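Local atomic coordinates of diol-dehydratase (Roseburia inulinivorans, PDB entry 5I2A), a protein that dehydrates diols such as 1,2-propanediol, probably as a B12-independent lyase that works through a glycyl radical. Residues E184-E189 / S209-C214; I177-V182 / A216-A221; W270-V275 / L524-C529; R55-I60 / L276-S281. All coordinates share one frame; numbering follows the deposited sequence. Where two conformers were deposited one is given.

Contact 1 of 4, residues E184-E189 / S209-C214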
# COMPACT_ATOMS: atom_id res chain seq x y z
N GLU A 184 -3.10 -12.67 23.91
CA GLU A 184 -2.54 -11.91 25.02
C GLU A 184 -1.22 -11.26 24.62
O GLU A 184 -0.93 -10.15 25.03
CB GLU A 184 -2.35 -12.80 26.25
CG GLU A 184 -2.27 -12.00 27.56
CD GLU A 184 -3.12 -10.72 27.53
OE1 GLU A 184 -4.37 -10.83 27.44
OE2 GLU A 184 -2.54 -9.61 27.60
N LYS A 185 -0.42 -11.96 23.84
CA LYS A 185 0.81 -11.40 23.29
C LYS A 185 0.49 -10.17 22.43
O LYS A 185 1.17 -9.15 22.49
CB LYS A 185 1.53 -12.47 22.49
CG LYS A 185 2.88 -12.11 21.88
CD LYS A 185 3.51 -13.42 21.36
CE LYS A 185 4.67 -13.20 20.39
NZ LYS A 185 5.14 -14.51 19.87
N VAL A 186 -0.56 -10.28 21.63
CA VAL A 186 -0.98 -9.18 20.77
C VAL A 186 -1.42 -7.99 21.62
O VAL A 186 -0.99 -6.86 21.38
CB VAL A 186 -2.12 -9.62 19.84
CG1 VAL A 186 -2.75 -8.41 19.12
CG2 VAL A 186 -1.58 -10.63 18.83
N ARG A 187 -2.26 -8.25 22.61
CA ARG A 187 -2.76 -7.18 23.48
C ARG A 187 -1.62 -6.52 24.24
O ARG A 187 -1.63 -5.31 24.43
CB ARG A 187 -3.82 -7.73 24.43
CG ARG A 187 -5.07 -8.16 23.68
CD ARG A 187 -6.31 -8.21 24.54
NE ARG A 187 -7.50 -8.42 23.72
CZ ARG A 187 -8.05 -9.61 23.49
NH1 ARG A 187 -7.51 -10.70 24.04
NH2 ARG A 187 -9.13 -9.72 22.74
N LYS A 188 -0.62 -7.30 24.64
CA LYS A 188 0.53 -6.72 25.30
C LYS A 188 1.32 -5.81 24.34
O LYS A 188 1.81 -4.76 24.75
CB LYS A 188 1.44 -7.79 25.87
CG LYS A 188 2.42 -7.22 26.90
CD LYS A 188 1.94 -7.52 28.32
CE LYS A 188 2.47 -6.51 29.34
NZ LYS A 188 1.54 -5.36 29.57
N GLU A 189 1.43 -6.19 23.07
CA GLU A 189 2.13 -5.33 22.11
C GLU A 189 1.32 -4.05 21.84
O GLU A 189 1.89 -2.98 21.66
CB GLU A 189 2.40 -6.07 20.81
CG GLU A 189 3.13 -5.23 19.78
CD GLU A 189 4.52 -4.83 20.25
OE1 GLU A 189 5.15 -5.60 21.00
OE2 GLU A 189 4.98 -3.73 19.88
N SER A 209 -6.56 -7.19 13.56
CA SER A 209 -6.82 -8.24 12.58
C SER A 209 -6.39 -9.61 13.09
O SER A 209 -7.04 -10.61 12.83
CB SER A 209 -6.11 -7.94 11.27
OG SER A 209 -6.66 -6.79 10.67
N ILE A 210 -5.27 -9.66 13.81
CA ILE A 210 -4.84 -10.92 14.40
C ILE A 210 -5.86 -11.41 15.43
O ILE A 210 -6.21 -12.59 15.43
CB ILE A 210 -3.46 -10.79 15.06
CG1 ILE A 210 -2.39 -10.53 13.99
CG2 ILE A 210 -3.14 -12.06 15.87
CD1 ILE A 210 -0.96 -10.30 14.56
N LEU A 211 -6.33 -10.52 16.29
CA LEU A 211 -7.31 -10.89 17.32
C LEU A 211 -8.54 -11.53 16.68
O LEU A 211 -8.99 -12.60 17.08
CB LEU A 211 -7.71 -9.67 18.17
CG LEU A 211 -6.62 -9.07 19.06
CD1 LEU A 211 -7.17 -7.92 19.90
CD2 LEU A 211 -5.98 -10.13 19.94
N ILE A 212 -9.06 -10.87 15.66
CA ILE A 212 -10.21 -11.37 14.93
C ILE A 212 -9.92 -12.75 14.32
O ILE A 212 -10.74 -13.66 14.41
CB ILE A 212 -10.64 -10.36 13.85
CG1 ILE A 212 -11.19 -9.10 14.53
CG2 ILE A 212 -11.69 -10.97 12.93
CD1 ILE A 212 -11.32 -7.91 13.63
N SER A 213 -8.74 -12.91 13.73
CA SER A 213 -8.38 -14.18 13.10
C SER A 213 -8.22 -15.30 14.14
O SER A 213 -8.61 -16.43 13.90
CB SER A 213 -7.08 -14.03 12.28
OG SER A 213 -7.22 -13.02 11.30
N CYS A 214 -7.65 -14.98 15.30
CA CYS A 214 -7.52 -15.99 16.34
C CYS A 214 -8.90 -16.42 16.85
O CYS A 214 -9.16 -17.62 16.99
CB CYS A 214 -6.66 -15.47 17.48
SG CYS A 214 -4.91 -15.41 17.09

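Contact 2 of 4, residues I177-V182 / A216-A221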
# COMPACT_ATOMS: atom_id res chain seq x y z
N ILE A 177 0.82 -22.08 24.59
CA ILE A 177 0.07 -20.99 25.20
C ILE A 177 -1.33 -20.84 24.62
O ILE A 177 -2.13 -20.07 25.12
CB ILE A 177 0.84 -19.63 25.11
CG1 ILE A 177 0.92 -19.07 23.68
CG2 ILE A 177 2.23 -19.77 25.73
CD1 ILE A 177 1.67 -17.71 23.58
N GLY A 178 -1.64 -21.60 23.58
CA GLY A 178 -2.95 -21.50 22.95
C GLY A 178 -3.11 -20.23 22.14
O GLY A 178 -2.27 -19.33 22.21
N LEU A 179 -4.18 -20.15 21.35
CA LEU A 179 -4.49 -18.91 20.66
C LEU A 179 -4.88 -17.85 21.69
O LEU A 179 -4.76 -16.66 21.44
CB LEU A 179 -5.61 -19.11 19.63
CG LEU A 179 -5.21 -19.99 18.43
CD1 LEU A 179 -6.32 -20.05 17.40
CD2 LEU A 179 -3.90 -19.51 17.80
N ASN A 180 -5.33 -18.29 22.86
CA ASN A 180 -5.57 -17.35 23.95
C ASN A 180 -4.29 -16.64 24.32
O ASN A 180 -4.27 -15.44 24.51
CB ASN A 180 -6.15 -18.07 25.16
CG ASN A 180 -6.58 -17.11 26.23
OD1 ASN A 180 -7.54 -16.36 26.06
ND2 ASN A 180 -5.86 -17.11 27.34
N GLY A 181 -3.21 -17.41 24.41
CA GLY A 181 -1.90 -16.86 24.67
C GLY A 181 -1.39 -15.95 23.56
O GLY A 181 -0.74 -14.95 23.83
N VAL A 182 -1.67 -16.30 22.30
CA VAL A 182 -1.25 -15.45 21.19
C VAL A 182 -1.97 -14.11 21.27
O VAL A 182 -1.35 -13.07 21.11
CB VAL A 182 -1.49 -16.13 19.82
CG1 VAL A 182 -1.24 -15.16 18.68
CG2 VAL A 182 -0.59 -17.36 19.69
N ALA A 216 -11.67 -16.32 15.22
CA ALA A 216 -12.29 -17.09 14.15
C ALA A 216 -11.91 -18.58 14.20
O ALA A 216 -12.74 -19.46 13.98
CB ALA A 216 -11.92 -16.51 12.80
N VAL A 217 -10.65 -18.87 14.48
CA VAL A 217 -10.21 -20.25 14.55
C VAL A 217 -10.79 -20.93 15.81
O VAL A 217 -11.15 -22.09 15.78
CB VAL A 217 -8.68 -20.35 14.57
CG1 VAL A 217 -8.22 -21.80 14.71
CG2 VAL A 217 -8.09 -19.70 13.30
N ILE A 218 -10.88 -20.18 16.90
CA ILE A 218 -11.46 -20.70 18.13
C ILE A 218 -12.91 -21.05 17.87
O ILE A 218 -13.37 -22.14 18.21
CB ILE A 218 -11.35 -19.70 19.28
CG1 ILE A 218 -9.88 -19.52 19.66
CG2 ILE A 218 -12.19 -20.17 20.47
CD1 ILE A 218 -9.60 -18.37 20.61
N THR A 219 -13.60 -20.12 17.23
CA THR A 219 -14.97 -20.34 16.79
C THR A 219 -15.08 -21.61 15.95
O THR A 219 -16.01 -22.40 16.12
CB THR A 219 -15.48 -19.16 15.96
OG1 THR A 219 -15.62 -18.01 16.81
CG2 THR A 219 -16.83 -19.49 15.33
N TYR A 220 -14.13 -21.79 15.04
CA TYR A 220 -14.16 -22.93 14.13
C TYR A 220 -14.10 -24.24 14.91
O TYR A 220 -14.90 -25.14 14.69
CB TYR A 220 -12.99 -22.85 13.13
CG TYR A 220 -13.08 -23.86 12.01
CD1 TYR A 220 -14.12 -23.81 11.10
CD2 TYR A 220 -12.12 -24.84 11.85
CE1 TYR A 220 -14.21 -24.72 10.06
CE2 TYR A 220 -12.19 -25.75 10.81
CZ TYR A 220 -13.24 -25.69 9.93
OH TYR A 220 -13.33 -26.60 8.91
N ALA A 221 -13.17 -24.33 15.85
CA ALA A 221 -13.00 -25.51 16.67
C ALA A 221 -14.28 -25.84 17.45
O ALA A 221 -14.68 -26.99 17.57
CB ALA A 221 -11.84 -25.31 17.62

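Contact 3 of 4, residues W270-V275 / L524-C529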
# COMPACT_ATOMS: atom_id res chain seq x y z
N TRP A 270 -3.64 -30.14 14.25
CA TRP A 270 -4.36 -30.34 12.99
C TRP A 270 -5.19 -29.10 12.62
O TRP A 270 -5.21 -28.71 11.47
CB TRP A 270 -5.28 -31.57 13.00
CG TRP A 270 -6.05 -31.63 11.71
CD1 TRP A 270 -7.38 -31.44 11.53
CD2 TRP A 270 -5.49 -31.81 10.40
NE1 TRP A 270 -7.70 -31.53 10.20
CE2 TRP A 270 -6.55 -31.75 9.48
CE3 TRP A 270 -4.19 -32.04 9.91
CZ2 TRP A 270 -6.36 -31.89 8.11
CZ3 TRP A 270 -4.00 -32.19 8.55
CH2 TRP A 270 -5.08 -32.11 7.66
N PHE A 271 -5.86 -28.49 13.59
CA PHE A 271 -6.64 -27.28 13.30
C PHE A 271 -5.74 -26.18 12.71
O PHE A 271 -6.13 -25.50 11.77
CB PHE A 271 -7.35 -26.78 14.57
CG PHE A 271 -8.70 -27.44 14.81
CD1 PHE A 271 -9.56 -27.70 13.76
CD2 PHE A 271 -9.09 -27.80 16.09
CE1 PHE A 271 -10.80 -28.29 13.98
CE2 PHE A 271 -10.33 -28.39 16.33
CZ PHE A 271 -11.18 -28.64 15.28
N ILE A 272 -4.54 -26.02 13.24
CA ILE A 272 -3.63 -25.02 12.71
C ILE A 272 -3.22 -25.39 11.28
O ILE A 272 -3.29 -24.56 10.38
CB ILE A 272 -2.38 -24.83 13.59
CG1 ILE A 272 -2.79 -24.35 14.98
CG2 ILE A 272 -1.43 -23.85 12.95
CD1 ILE A 272 -3.66 -23.06 14.97
N GLN A 273 -2.82 -26.65 11.08
CA GLN A 273 -2.45 -27.15 9.75
C GLN A 273 -3.56 -26.92 8.74
O GLN A 273 -3.30 -26.55 7.59
CB GLN A 273 -2.13 -28.65 9.80
CG GLN A 273 -1.61 -29.23 8.48
CD GLN A 273 -0.19 -28.76 8.15
OE1 GLN A 273 0.51 -28.20 9.00
NE2 GLN A 273 0.24 -29.00 6.91
N GLN A 274 -4.80 -27.15 9.16
CA GLN A 274 -5.94 -27.02 8.28
C GLN A 274 -6.29 -25.56 7.97
O GLN A 274 -6.41 -25.19 6.80
CB GLN A 274 -7.16 -27.72 8.88
CG GLN A 274 -8.36 -27.71 7.94
CD GLN A 274 -9.69 -27.97 8.65
OE1 GLN A 274 -9.73 -28.13 9.87
NE2 GLN A 274 -10.77 -28.02 7.89
N VAL A 275 -6.46 -24.73 9.00
CA VAL A 275 -7.01 -23.40 8.75
C VAL A 275 -6.02 -22.49 8.01
O VAL A 275 -6.44 -21.60 7.29
CB VAL A 275 -7.48 -22.68 10.04
CG1 VAL A 275 -8.60 -23.47 10.71
CG2 VAL A 275 -6.31 -22.41 11.00
N LEU A 524 -1.73 -11.75 5.42
CA LEU A 524 -2.40 -12.82 6.13
C LEU A 524 -2.19 -12.70 7.62
O LEU A 524 -1.13 -13.05 8.12
CB LEU A 524 -1.90 -14.18 5.64
CG LEU A 524 -1.96 -14.42 4.14
CD1 LEU A 524 -1.37 -15.78 3.79
CD2 LEU A 524 -3.41 -14.31 3.64
N PRO A 525 -3.18 -12.17 8.33
CA PRO A 525 -2.97 -11.97 9.76
C PRO A 525 -2.82 -13.27 10.54
O PRO A 525 -2.06 -13.27 11.50
CB PRO A 525 -4.21 -11.20 10.21
CG PRO A 525 -5.16 -11.25 9.06
CD PRO A 525 -4.38 -11.48 7.83
N PHE A 526 -3.49 -14.36 10.16
CA PHE A 526 -3.36 -15.56 11.00
C PHE A 526 -2.01 -16.25 10.82
O PHE A 526 -1.32 -16.54 11.80
CB PHE A 526 -4.49 -16.58 10.78
CG PHE A 526 -4.47 -17.67 11.82
CD1 PHE A 526 -4.70 -17.35 13.16
CD2 PHE A 526 -4.14 -18.98 11.49
CE1 PHE A 526 -4.63 -18.32 14.15
CE2 PHE A 526 -4.08 -19.97 12.47
CZ PHE A 526 -4.32 -19.64 13.81
N GLU A 527 -1.62 -16.52 9.58
CA GLU A 527 -0.27 -17.05 9.33
C GLU A 527 0.81 -16.13 9.94
O GLU A 527 1.76 -16.60 10.55
CB GLU A 527 -0.03 -17.25 7.85
CG GLU A 527 1.26 -18.00 7.51
CD GLU A 527 2.45 -17.08 7.29
OE1 GLU A 527 2.24 -15.86 7.12
OE2 GLU A 527 3.59 -17.58 7.27
N SER A 528 0.64 -14.82 9.80
CA SER A 528 1.65 -13.88 10.29
C SER A 528 1.83 -13.92 11.81
O SER A 528 2.96 -13.79 12.31
CB SER A 528 1.32 -12.44 9.87
OG SER A 528 1.40 -12.29 8.46
N CYS A 529 0.75 -14.11 12.56
CA CYS A 529 0.84 -14.00 14.01
C CYS A 529 1.65 -15.16 14.58
O CYS A 529 2.15 -15.08 15.69
CB CYS A 529 -0.54 -13.93 14.67
SG CYS A 529 -1.51 -15.47 14.79

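Contact 4 of 4, residues R55-I60 / L276-S281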
# COMPACT_ATOMS: atom_id res chain seq x y z
N ARG A 55 -11.63 -10.21 8.48
CA ARG A 55 -13.08 -10.36 8.47
C ARG A 55 -13.53 -11.46 7.52
O ARG A 55 -14.47 -12.17 7.80
CB ARG A 55 -13.76 -9.03 8.11
CG ARG A 55 -13.64 -7.95 9.19
CD ARG A 55 -14.44 -8.30 10.42
NE ARG A 55 -14.42 -7.22 11.41
CZ ARG A 55 -14.69 -7.39 12.70
NH1 ARG A 55 -15.01 -8.59 13.16
NH2 ARG A 55 -14.64 -6.35 13.53
N ALA A 56 -12.86 -11.59 6.38
CA ALA A 56 -13.23 -12.65 5.45
C ALA A 56 -12.87 -14.03 6.04
O ALA A 56 -13.65 -14.96 5.95
CB ALA A 56 -12.57 -12.43 4.10
N PHE A 57 -11.69 -14.14 6.66
CA PHE A 57 -11.26 -15.37 7.32
C PHE A 57 -12.27 -15.71 8.40
O PHE A 57 -12.71 -16.85 8.52
CB PHE A 57 -9.85 -15.20 7.89
CG PHE A 57 -9.23 -16.46 8.47
CD1 PHE A 57 -9.13 -17.62 7.73
CD2 PHE A 57 -8.67 -16.43 9.74
CE1 PHE A 57 -8.51 -18.75 8.25
CE2 PHE A 57 -8.03 -17.55 10.27
CZ PHE A 57 -7.95 -18.71 9.52
N GLU A 58 -12.67 -14.71 9.17
CA GLU A 58 -13.69 -14.89 10.18
C GLU A 58 -15.01 -15.39 9.57
O GLU A 58 -15.60 -16.34 10.06
CB GLU A 58 -13.92 -13.59 10.94
CG GLU A 58 -15.15 -13.55 11.84
CD GLU A 58 -15.34 -12.17 12.45
OE1 GLU A 58 -15.65 -11.24 11.68
OE2 GLU A 58 -15.15 -12.00 13.66
N HIS A 59 -15.44 -14.76 8.49
CA HIS A 59 -16.72 -15.11 7.88
C HIS A 59 -16.67 -16.51 7.27
O HIS A 59 -17.65 -17.24 7.33
CB HIS A 59 -17.09 -14.10 6.80
CG HIS A 59 -18.51 -14.20 6.35
ND1 HIS A 59 -19.58 -13.99 7.20
CD2 HIS A 59 -19.04 -14.45 5.13
CE1 HIS A 59 -20.71 -14.13 6.52
NE2 HIS A 59 -20.41 -14.40 5.27
N ILE A 60 -15.53 -16.87 6.69
CA ILE A 60 -15.36 -18.19 6.13
C ILE A 60 -15.41 -19.25 7.24
O ILE A 60 -16.13 -20.22 7.13
CB ILE A 60 -14.03 -18.31 5.34
CG1 ILE A 60 -14.07 -17.46 4.08
CG2 ILE A 60 -13.76 -19.76 4.96
CD1 ILE A 60 -12.71 -17.07 3.56
N LEU A 276 -4.72 -22.74 8.18
CA LEU A 276 -3.71 -22.02 7.41
C LEU A 276 -4.00 -22.16 5.92
O LEU A 276 -3.79 -21.22 5.16
CB LEU A 276 -2.30 -22.52 7.72
CG LEU A 276 -1.70 -22.06 9.06
CD1 LEU A 276 -0.42 -22.82 9.34
CD2 LEU A 276 -1.45 -20.55 9.08
N GLN A 277 -4.53 -23.31 5.53
CA GLN A 277 -4.77 -23.61 4.12
C GLN A 277 -6.20 -23.28 3.68
O GLN A 277 -6.56 -23.42 2.51
CB GLN A 277 -4.42 -25.08 3.84
CG GLN A 277 -2.91 -25.30 4.10
CD GLN A 277 -2.44 -26.70 3.85
OE1 GLN A 277 -2.14 -27.07 2.73
NE2 GLN A 277 -2.35 -27.48 4.93
N ILE A 278 -6.99 -22.81 4.63
CA ILE A 278 -8.24 -22.12 4.34
C ILE A 278 -7.95 -20.62 4.16
O ILE A 278 -8.46 -19.99 3.24
CB ILE A 278 -9.28 -22.35 5.46
CG1 ILE A 278 -9.74 -23.81 5.47
CG2 ILE A 278 -10.48 -21.41 5.31
CD1 ILE A 278 -10.69 -24.12 6.63
N GLU A 279 -7.12 -20.06 5.04
CA GLU A 279 -6.76 -18.65 4.97
C GLU A 279 -6.13 -18.31 3.63
O GLU A 279 -6.45 -17.30 3.03
CB GLU A 279 -5.80 -18.24 6.10
CG GLU A 279 -5.56 -16.72 6.12
CD GLU A 279 -4.53 -16.25 7.14
OE1 GLU A 279 -3.57 -17.00 7.43
OE2 GLU A 279 -4.71 -15.12 7.66
N SER A 280 -5.24 -19.19 3.17
CA SER A 280 -4.59 -19.04 1.88
C SER A 280 -4.38 -20.39 1.20
O SER A 280 -4.24 -21.40 1.87
CB SER A 280 -3.23 -18.33 2.04
OG SER A 280 -2.52 -18.34 0.83
N SER A 281 -4.34 -20.39 -0.13
CA SER A 281 -4.09 -21.62 -0.90
C SER A 281 -2.60 -21.94 -1.09
O SER A 281 -2.27 -22.87 -1.82
CB SER A 281 -4.76 -21.53 -2.27
OG SER A 281 -4.44 -20.31 -2.91

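Contact 1 of 4, residues E184-E189 / S209-C214
In the helical turn that brings Ile210 and Leu211 against Val186, the carbonyl oxygen of Ser209 is gripped twice: Ser213 OG donates to Ser209 O at 2.9 Å, tilted 32° from the carbonyl plane, and Ser213 N reaches it from the opposite face. The serine hydroxyl is thereby folded back onto its own helix. The contact itself is mainly apolar, with no hydrogen bond between the segments. Val186 divides its methyls between two partners, CG2 meeting Ile210 CG2 at 3.6 Å and CG1 lying 3.8 Å from Leu211 CD2. With CG1 anti to the backbone N (chi1 169°), the valine spreads both branches toward the other helix. Leu211 also reaches Arg187: in the conformer given, one of two deposited, CD2 sits over the centre of one guanidinium face, a tentative contact. Replacing Leu211 by an alanine would probably open a gap beside Val186 CG1, leaving that methyl without its partner. The short segments run almost antiparallel, at 165° with axes 10.0 Å apart, and join successive helices 171-190 and 200-233 into a helical hairpin. Helix 534-537 closes it through Ile535, which touches Val186 and Ile210, while helices 525-529 and 49-63 pack against Ser209.

Contact 2 of 4, residues I177-V182 / A216-A221
Leu179 and Val217 form the tight part of this contact. Leu179 CD1 lies 3.7 Å from Val217 CB and equally close to CG1, so that a single leucine methyl rests on the flank of the valine, the two side chains crossing at about a right angle. The leucine is extended, with CG anti to its carbonyl carbon (chi1 -67°) and CD1 continuing outward, which carries that methyl over to helix 200-233. Packing is slacker beside it. Ile218 stretches its longer branch toward the same leucine, yet its CD1 comes no nearer than 4.2 Å to Leu179 CB. Beyond this pair, Asn180 is partly open to solvent and makes no contact with 216-221. The whole interface covers just 129 Å², although the three residues that touch are buried.

The backbone on the leucine side is irregular. Gly178 has a positive phi of 73°, and the nitrogens of Leu179 and Asn180 lack bonds to the preceding helical turn, which kinks the helix. Backbone hydrogen bonds join Leu179 to Pro255 and Asn180 to Glu256, tying the kink to a loop. The contact is a further level of the pairing between helices 171-190 and 200-233, with helix 49-63 packing on Val217 through Phe57 and Leu61, helix 262-279 touching Val217 through Val275, and Phe526 of helix 525-529 reaching both Leu179 and Val217.

Contact 3 of 4, residues W270-V275 / L524-C529
Phe526 projects from the short helix 525-529 onto Ile272 and Val275 of helix 262-279, a helix-helix packing within the pyruvate formate lyase-like region of this glycyl radical enzyme fold. Ile272 and Val275 are three residues apart and so lie on the same side of their helix, where both can meet one ring.

The apolar contacts all involve that ring. Ile272 CD1 approaches at the edge, in the ring plane, 3.7 Å from Phe526 CZ, and the two side chains cross at about a right angle. The isoleucine bends at its second torsion (chi2 -55°), which turns CD1 toward the phenylalanine although the side chain does not start out in that direction. Val275 CG2 comes in obliquely at the neighbouring atom, 3.6 Å from Phe526 CE2. The ring carbons CE2 and CZ therefore take most of the contact. Leu276, the next residue of helix 262-279, also packs on Phe526, consistent with its burial.

The polar interactions fix the short helix instead. Leu524 occupies its N-cap position, and the carboxylate of Glu279, from the end of helix 262-279, takes probable hydrogen bonds from Phe526 N and Glu527 N, both in the first turn. Farther along, Ser528 OG accepts from Ala541 N while giving its own proton back to the chain: Ser528 OG donates to Leu524 O at 2.7 Å from above the carbonyl plane, and Ser528 N reaches the same oxygen from the opposite face.

Contact 4 of 4, residues R55-I60 / L276-S281
The Phe57 ring carries Glu279 on one face: Glu279 CG stands 4.0 Å above the ring plane, offset toward the rim, in a CH-pi contact 4.3 Å from the centroid of the Phe57 ring. Glu279 CB is nearer still to a single carbon, 3.5 Å from Phe57 CE1, and the two side chains cross at about a right angle. Ile278 CG2 comes to the ring obliquely, while Ser213 of helix 200-233 also touches it. A second flat group, the Arg55 guanidinium, meets Glu58 at its edge and in its plane; Arg55 NH1 donates to the syn side of Glu58 OE1 at 3.1 Å, with an angle of 160° at the hydrogen. This salt bridge stays within helix 49-63, and Ile212 packs on both of its members.

One turn beyond Phe57, Ile60 adds a purely aliphatic touch, with Ile60 CG2 3.7 Å from Ile278 CG2. Phe57 is directed across the contact with CG anti to the backbone N (chi1 -174°), where its backbone comes close to the last turn of helix 262-279. A serine in place of Phe57 would probably leave a gap between Glu279 and helix 200-233 and strip the glutamate's methylenes of the ring that covers them.

Those methylenes lead to a buried carboxylate held by Phe526 N and Glu527 N at the start of helix 525-529. The aromatic face thus shields the aliphatic part of Glu279, while the helix N-terminus would be expected to stabilise its negative charge.

Overall arrangement
The four contacts form one cluster to one side of the chain's centre, their own centres about 9 to 16 Å apart, and each touches the other three. Contacts 1 and 2 are successive levels of a single pairing between helices 171-190 and 200-233, while contacts 3 and 4 share helix 262-279. Along the sequence, segment 55-60 comes first and 524-529 last; contacts 1 and 2 both fall between the two partners of contact 4, and contacts 3 and 4 interleave. Helices from widely separated parts of the pyruvate formate lyase-like region are thus packed together in one buried cluster, with helix 525-529 touching helices 171-190, 200-233 and 262-279.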